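Local coordinates for oligopeptide ABC transporter, periplasmic oligopeptide-binding protein, putative (Thermotoga maritima MSB8, PDB 5IPW), which probably binds oligopeptides in the periplasm as the solute-binding component of an ABC-type peptide uptake system, at residues D131-I139 / G186-K196. Numbering follows the deposited sequence.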
ATOM      1  N   ASP A 131      13.747  22.475  -6.738  1.00 41.29           N
ATOM      2  CA  ASP A 131      13.689  21.145  -7.353  1.00 39.40           C
ATOM      3  C   ASP A 131      12.304  20.502  -7.242  1.00 40.97           C
ATOM      4  O   ASP A 131      11.904  19.722  -8.111  1.00 41.10           O
ATOM      5  CB  ASP A 131      14.737  20.229  -6.735  1.00 37.20           C
ATOM      6  CG  ASP A 131      16.138  20.620  -7.121  1.00 37.48           C
ATOM      7  OD1 ASP A 131      16.344  20.983  -8.300  1.00 38.07           O
ATOM      8  OD2 ASP A 131      17.036  20.561  -6.255  1.00 36.65           O
ATOM      9  N   ILE A 132      11.585  20.810  -6.169  1.00 41.64           N
ATOM     10  CA  ILE A 132      10.223  20.328  -6.008  1.00 41.69           C
ATOM     11  C   ILE A 132       9.313  21.081  -6.963  1.00 43.09           C
ATOM     12  O   ILE A 132       8.503  20.472  -7.657  1.00 43.83           O
ATOM     13  CB  ILE A 132       9.722  20.489  -4.566  1.00 42.21           C
ATOM     14  CG1 ILE A 132      10.601  19.650  -3.628  1.00 42.52           C
ATOM     15  CG2 ILE A 132       8.257  20.064  -4.461  1.00 42.27           C
ATOM     16  CD1 ILE A 132      10.323  19.840  -2.152  1.00 42.11           C
ATOM     17  N   VAL A 133       9.464  22.402  -7.013  1.00 44.14           N
ATOM     18  CA  VAL A 133       8.641  23.234  -7.899  1.00 44.34           C
ATOM     19  C   VAL A 133       8.870  22.814  -9.347  1.00 43.01           C
ATOM     20  O   VAL A 133       7.933  22.611 -10.114  1.00 43.70           O
ATOM     21  CB  VAL A 133       8.964  24.735  -7.740  1.00 44.59           C
ATOM     22  CG1 VAL A 133       8.226  25.555  -8.786  1.00 44.88           C
ATOM     23  CG2 VAL A 133       8.597  25.221  -6.343  1.00 44.54           C
ATOM     24  N   PHE A 134      10.134  22.685  -9.713  1.00 43.24           N
ATOM     25  CA  PHE A 134      10.491  22.196 -11.032  1.00 44.13           C
ATOM     26  C   PHE A 134       9.736  20.909 -11.350  1.00 46.19           C
ATOM     27  O   PHE A 134       9.155  20.764 -12.421  1.00 48.62           O
ATOM     28  CB  PHE A 134      11.988  21.937 -11.107  1.00 41.98           C
ATOM     29  CG  PHE A 134      12.407  21.259 -12.367  1.00 41.17           C
ATOM     30  CD1 PHE A 134      12.415  21.949 -13.565  1.00 40.64           C
ATOM     31  CD2 PHE A 134      12.775  19.926 -12.363  1.00 41.13           C
ATOM     32  CE1 PHE A 134      12.795  21.325 -14.736  1.00 40.20           C
ATOM     33  CE2 PHE A 134      13.158  19.295 -13.530  1.00 39.59           C
ATOM     34  CZ  PHE A 134      13.165  19.995 -14.718  1.00 39.42           C
ATOM     35  N   TRP A 135       9.741  19.982 -10.402  1.00 46.33           N
ATOM     36  CA  TRP A 135       9.055  18.717 -10.583  1.00 46.67           C
ATOM     37  C   TRP A 135       7.539  18.881 -10.762  1.00 48.88           C
ATOM     38  O   TRP A 135       6.981  18.342 -11.720  1.00 47.08           O
ATOM     39  CB  TRP A 135       9.356  17.779  -9.417  1.00 45.69           C
ATOM     40  CG  TRP A 135       8.606  16.497  -9.489  1.00 45.79           C
ATOM     41  CD1 TRP A 135       8.821  15.471 -10.360  1.00 44.74           C
ATOM     42  CD2 TRP A 135       7.518  16.097  -8.655  1.00 44.00           C
ATOM     43  NE1 TRP A 135       7.934  14.457 -10.117  1.00 45.26           N
ATOM     44  CE2 TRP A 135       7.122  14.814  -9.074  1.00 44.29           C
ATOM     45  CE3 TRP A 135       6.844  16.697  -7.592  1.00 44.57           C
ATOM     46  CZ2 TRP A 135       6.071  14.117  -8.467  1.00 44.93           C
ATOM     47  CZ3 TRP A 135       5.794  16.013  -6.996  1.00 44.87           C
ATOM     48  CH2 TRP A 135       5.418  14.734  -7.434  1.00 44.59           C
ATOM     49  N   VAL A 136       6.872  19.623  -9.874  1.00 49.41           N
ATOM     50  CA  VAL A 136       5.406  19.677  -9.957  1.00 51.19           C
ATOM     51  C   VAL A 136       4.949  20.461 -11.189  1.00 52.83           C
ATOM     52  O   VAL A 136       4.004  20.044 -11.854  1.00 56.11           O
ATOM     53  CB  VAL A 136       4.660  20.168  -8.673  1.00 52.49           C
ATOM     54  CG1 VAL A 136       5.510  20.063  -7.417  1.00 52.17           C
ATOM     55  CG2 VAL A 136       4.102  21.574  -8.821  1.00 53.73           C
ATOM     56  N   ASN A 137       5.616  21.568 -11.506  1.00 51.71           N
ATOM     57  CA  ASN A 137       5.181  22.414 -12.623  1.00 52.84           C
ATOM     58  C   ASN A 137       5.636  21.916 -13.985  1.00 54.11           C
ATOM     59  O   ASN A 137       4.832  21.821 -14.911  1.00 55.03           O
ATOM     60  CB  ASN A 137       5.661  23.853 -12.439  1.00 53.27           C
ATOM     61  CG  ASN A 137       4.980  24.553 -11.273  1.00 54.69           C
ATOM     62  OD1 ASN A 137       3.889  24.170 -10.840  1.00 55.22           O
ATOM     63  ND2 ASN A 137       5.626  25.587 -10.757  1.00 54.77           N
ATOM     64  N   ASP A 138       6.923  21.602 -14.100  1.00 53.71           N
ATOM     65  CA  ASP A 138       7.544  21.344 -15.395  1.00 52.09           C
ATOM     66  C   ASP A 138       7.680  19.862 -15.757  1.00 51.77           C
ATOM     67  O   ASP A 138       8.123  19.544 -16.863  1.00 51.79           O
ATOM     68  CB  ASP A 138       8.916  22.015 -15.441  1.00 53.72           C
ATOM     69  CG  ASP A 138       8.832  23.518 -15.261  1.00 56.08           C
ATOM     70  OD1 ASP A 138       7.926  24.135 -15.854  1.00 58.77           O
ATOM     71  OD2 ASP A 138       9.671  24.087 -14.533  1.00 57.15           O
ATOM     72  N   ILE A 139       7.317  18.961 -14.843  1.00 49.65           N
ATOM     73  CA  ILE A 139       7.276  17.533 -15.158  1.00 50.24           C
ATOM     74  C   ILE A 139       5.853  17.018 -15.004  1.00 52.61           C
ATOM     75  O   ILE A 139       5.228  16.616 -15.988  1.00 54.46           O
ATOM     76  CB  ILE A 139       8.264  16.698 -14.306  1.00 49.35           C
ATOM     77  CG1 ILE A 139       9.690  17.247 -14.490  1.00 48.85           C
ATOM     78  CG2 ILE A 139       8.194  15.226 -14.696  1.00 47.38           C
ATOM     79  CD1 ILE A 139      10.798  16.409 -13.891  1.00 46.87           C
ATOM     80  N   GLY A 186       6.177  10.948  -5.129  1.00 51.81           N
ATOM     81  CA  GLY A 186       7.538  11.449  -5.373  1.00 54.06           C
ATOM     82  C   GLY A 186       7.708  12.949  -5.180  1.00 53.50           C
ATOM     83  O   GLY A 186       8.351  13.625  -6.007  1.00 50.56           O
ATOM     84  N   PHE A 187       7.179  13.456  -4.064  1.00 48.18           N
ATOM     85  CA  PHE A 187       7.140  14.894  -3.810  1.00 47.35           C
ATOM     86  C   PHE A 187       8.496  15.511  -3.467  1.00 46.80           C
ATOM     87  O   PHE A 187       8.598  16.729  -3.291  1.00 47.24           O
ATOM     88  CB  PHE A 187       6.085  15.210  -2.742  1.00 46.76           C
ATOM     89  CG  PHE A 187       4.698  14.870  -3.188  1.00 47.44           C
ATOM     90  CD1 PHE A 187       3.976  15.755  -3.975  1.00 49.05           C
ATOM     91  CD2 PHE A 187       4.139  13.640  -2.892  1.00 48.63           C
ATOM     92  CE1 PHE A 187       2.708  15.431  -4.432  1.00 49.24           C
ATOM     93  CE2 PHE A 187       2.870  13.310  -3.340  1.00 48.91           C
ATOM     94  CZ  PHE A 187       2.151  14.206  -4.112  1.00 47.96           C
ATOM     95  N   THR A 188       9.538  14.684  -3.412  1.00 43.35           N
ATOM     96  CA  THR A 188      10.889  15.178  -3.207  1.00 42.75           C
ATOM     97  C   THR A 188      11.426  15.890  -4.438  1.00 41.78           C
ATOM     98  O   THR A 188      12.418  16.606  -4.358  1.00 41.11           O
ATOM     99  CB  THR A 188      11.841  14.040  -2.822  1.00 42.12           C
ATOM    100  OG1 THR A 188      11.768  13.006  -3.804  1.00 41.84           O
ATOM    101  CG2 THR A 188      11.454  13.477  -1.454  1.00 42.95           C
ATOM    102  N   GLY A 189      10.785  15.679  -5.583  1.00 43.39           N
ATOM    103  CA  GLY A 189      11.093  16.442  -6.793  1.00 41.94           C
ATOM    104  C   GLY A 189      12.140  15.778  -7.664  1.00 40.31           C
ATOM    105  O   GLY A 189      12.332  14.569  -7.596  1.00 38.50           O
ATOM    106  N   ALA A 190      12.812  16.579  -8.485  1.00 38.95           N
ATOM    107  CA  ALA A 190      13.808  16.074  -9.423  1.00 39.35           C
ATOM    108  C   ALA A 190      14.890  17.130  -9.652  1.00 39.21           C
ATOM    109  O   ALA A 190      14.661  18.314  -9.417  1.00 38.74           O
ATOM    110  CB  ALA A 190      13.135  15.698 -10.735  1.00 40.34           C
ATOM    111  N   PRO A 191      16.076  16.705 -10.113  1.00 39.23           N
ATOM    112  CA  PRO A 191      17.237  17.601 -10.181  1.00 38.61           C
ATOM    113  C   PRO A 191      17.217  18.552 -11.372  1.00 38.89           C
ATOM    114  O   PRO A 191      17.725  18.231 -12.447  1.00 38.25           O
ATOM    115  CB  PRO A 191      18.413  16.630 -10.273  1.00 39.27           C
ATOM    116  CG  PRO A 191      17.847  15.429 -10.950  1.00 39.06           C
ATOM    117  CD  PRO A 191      16.423  15.322 -10.487  1.00 38.23           C
ATOM    118  N   ALA A 192      16.640  19.728 -11.162  1.00 40.52           N
ATOM    119  CA  ALA A 192      16.536  20.743 -12.204  1.00 40.32           C
ATOM    120  C   ALA A 192      17.890  21.091 -12.809  1.00 41.11           C
ATOM    121  O   ALA A 192      17.998  21.303 -14.013  1.00 43.33           O
ATOM    122  CB  ALA A 192      15.880  21.991 -11.649  1.00 40.26           C
ATOM    123  N   HIS A 193      18.928  21.134 -11.983  1.00 40.92           N
ATOM    124  CA  HIS A 193      20.261  21.509 -12.469  1.00 40.14           C
ATOM    125  C   HIS A 193      20.772  20.546 -13.543  1.00 40.41           C
ATOM    126  O   HIS A 193      21.554  20.941 -14.413  1.00 42.33           O
ATOM    127  CB  HIS A 193      21.260  21.607 -11.310  1.00 38.98           C
ATOM    128  CG  HIS A 193      21.705  20.284 -10.771  1.00 38.96           C
ATOM    129  ND1 HIS A 193      20.942  19.537  -9.896  1.00 39.66           N
ATOM    130  CD2 HIS A 193      22.842  19.577 -10.977  1.00 38.38           C
ATOM    131  CE1 HIS A 193      21.587  18.424  -9.592  1.00 39.84           C
ATOM    132  NE2 HIS A 193      22.746  18.426 -10.232  1.00 39.60           N
ATOM    133  N   TYR A 194      20.331  19.290 -13.468  1.00 38.53           N
ATOM    134  CA  TYR A 194      20.680  18.275 -14.455  1.00 37.63           C
ATOM    135  C   TYR A 194      19.677  18.201 -15.602  1.00 37.93           C
ATOM    136  O   TYR A 194      20.078  18.038 -16.748  1.00 37.90           O
ATOM    137  CB  TYR A 194      20.780  16.893 -13.800  1.00 37.61           C
ATOM    138  CG  TYR A 194      21.056  15.764 -14.782  1.00 37.91           C
ATOM    139  CD1 TYR A 194      22.321  15.585 -15.336  1.00 37.99           C
ATOM    140  CD2 TYR A 194      20.046  14.876 -15.156  1.00 39.13           C
ATOM    141  CE1 TYR A 194      22.572  14.558 -16.239  1.00 39.13           C
ATOM    142  CE2 TYR A 194      20.288  13.841 -16.052  1.00 38.75           C
ATOM    143  CZ  TYR A 194      21.548  13.689 -16.594  1.00 38.27           C
ATOM    144  OH  TYR A 194      21.781  12.668 -17.479  1.00 37.35           O
ATOM    145  N   LEU A 195      18.385  18.302 -15.293  1.00 37.51           N
ATOM    146  CA  LEU A 195      17.338  18.006 -16.276  1.00 39.44           C
ATOM    147  C   LEU A 195      16.927  19.160 -17.199  1.00 41.59           C
ATOM    148  O   LEU A 195      16.433  18.919 -18.305  1.00 40.97           O
ATOM    149  CB  LEU A 195      16.093  17.465 -15.573  1.00 38.53           C
ATOM    150  CG  LEU A 195      16.242  16.040 -15.047  1.00 38.26           C
ATOM    151  CD1 LEU A 195      15.049  15.673 -14.185  1.00 38.09           C
ATOM    152  CD2 LEU A 195      16.396  15.046 -16.186  1.00 37.41           C
ATOM    153  N   LYS A 196      17.122  20.399 -16.750  1.00 43.36           N
ATOM    154  CA  LYS A 196      16.704  21.574 -17.527  1.00 43.28           C
ATOM    155  C   LYS A 196      17.316  21.629 -18.931  1.00 43.70           C
ATOM    156  O   LYS A 196      16.716  22.202 -19.841  1.00 43.76           O
ATOM    157  CB  LYS A 196      17.021  22.866 -16.775  1.00 42.84           C
ATOM    158  CG  LYS A 196      15.994  23.221 -15.723  1.00 44.02           C
ATOM    159  CD  LYS A 196      16.354  24.514 -15.013  1.00 46.30           C
ATOM    160  CE  LYS A 196      15.173  25.035 -14.205  1.00 49.85           C
ATOM    161  NZ  LYS A 196      15.476  26.307 -13.487  1.00 51.81           N
TER
HETATM  162  O   HOH W   1      18.815  21.173  -9.157  1.00 32.93           O
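Asp-131 joins the two segments by hydrogen bonds from both its backbone and its side chain. Its carbonyl O accepts from Ala-190 N at 3.3 Å in a nearly straight bond (169°), and Trp-135 N, one helical turn on, reaches the same oxygen from the opposite face of the carbonyl plane. Asp-131 OD1 takes the N-H of Ala-192, 3.1 Å from Ala-192 N and above the carboxylate plane, at the start of helix 192-195, where Pro-191 is the N-cap residue. A water donates to OD1 and accepts from His-193 N, while Trp-121 NE1 binds OD2; the carboxylate, if charged, probably suits the N-terminal N-H groups it faces.

Aromatic contacts follow on helix 129-140. Ala-192 CB sits over one face of the Phe-134 ring in a CH-pi contact, 3.9 Å from its centroid, and Leu-195 CB and Lys-196 CG also touch this ring. A chi1 of 176° swings the Trp-135 indole out from the helix to the 186-189 type I turn: Gly-186 O stands over one face, 3.4 Å from Trp-135 CZ2, and the six-membered ring turns its edge to the face of Phe-187 in an offset edge-to-face pair, planes at 83°. In this family 5 solute-binding protein, helix 129-140 lies against strands 157-163 and 166-171 of the five-stranded antiparallel sheet, and the loop 186-191 passes along the helix.

The backbones come close at Gly-189, whose CA is 4.1 Å from Ile-132 CA and 3.4 Å from Trp-135 CB. Among aliphatic groups, Ile-139 CD1 meets Ala-190 CB at 4.0 Å, beside Leu-195 and Phe-224.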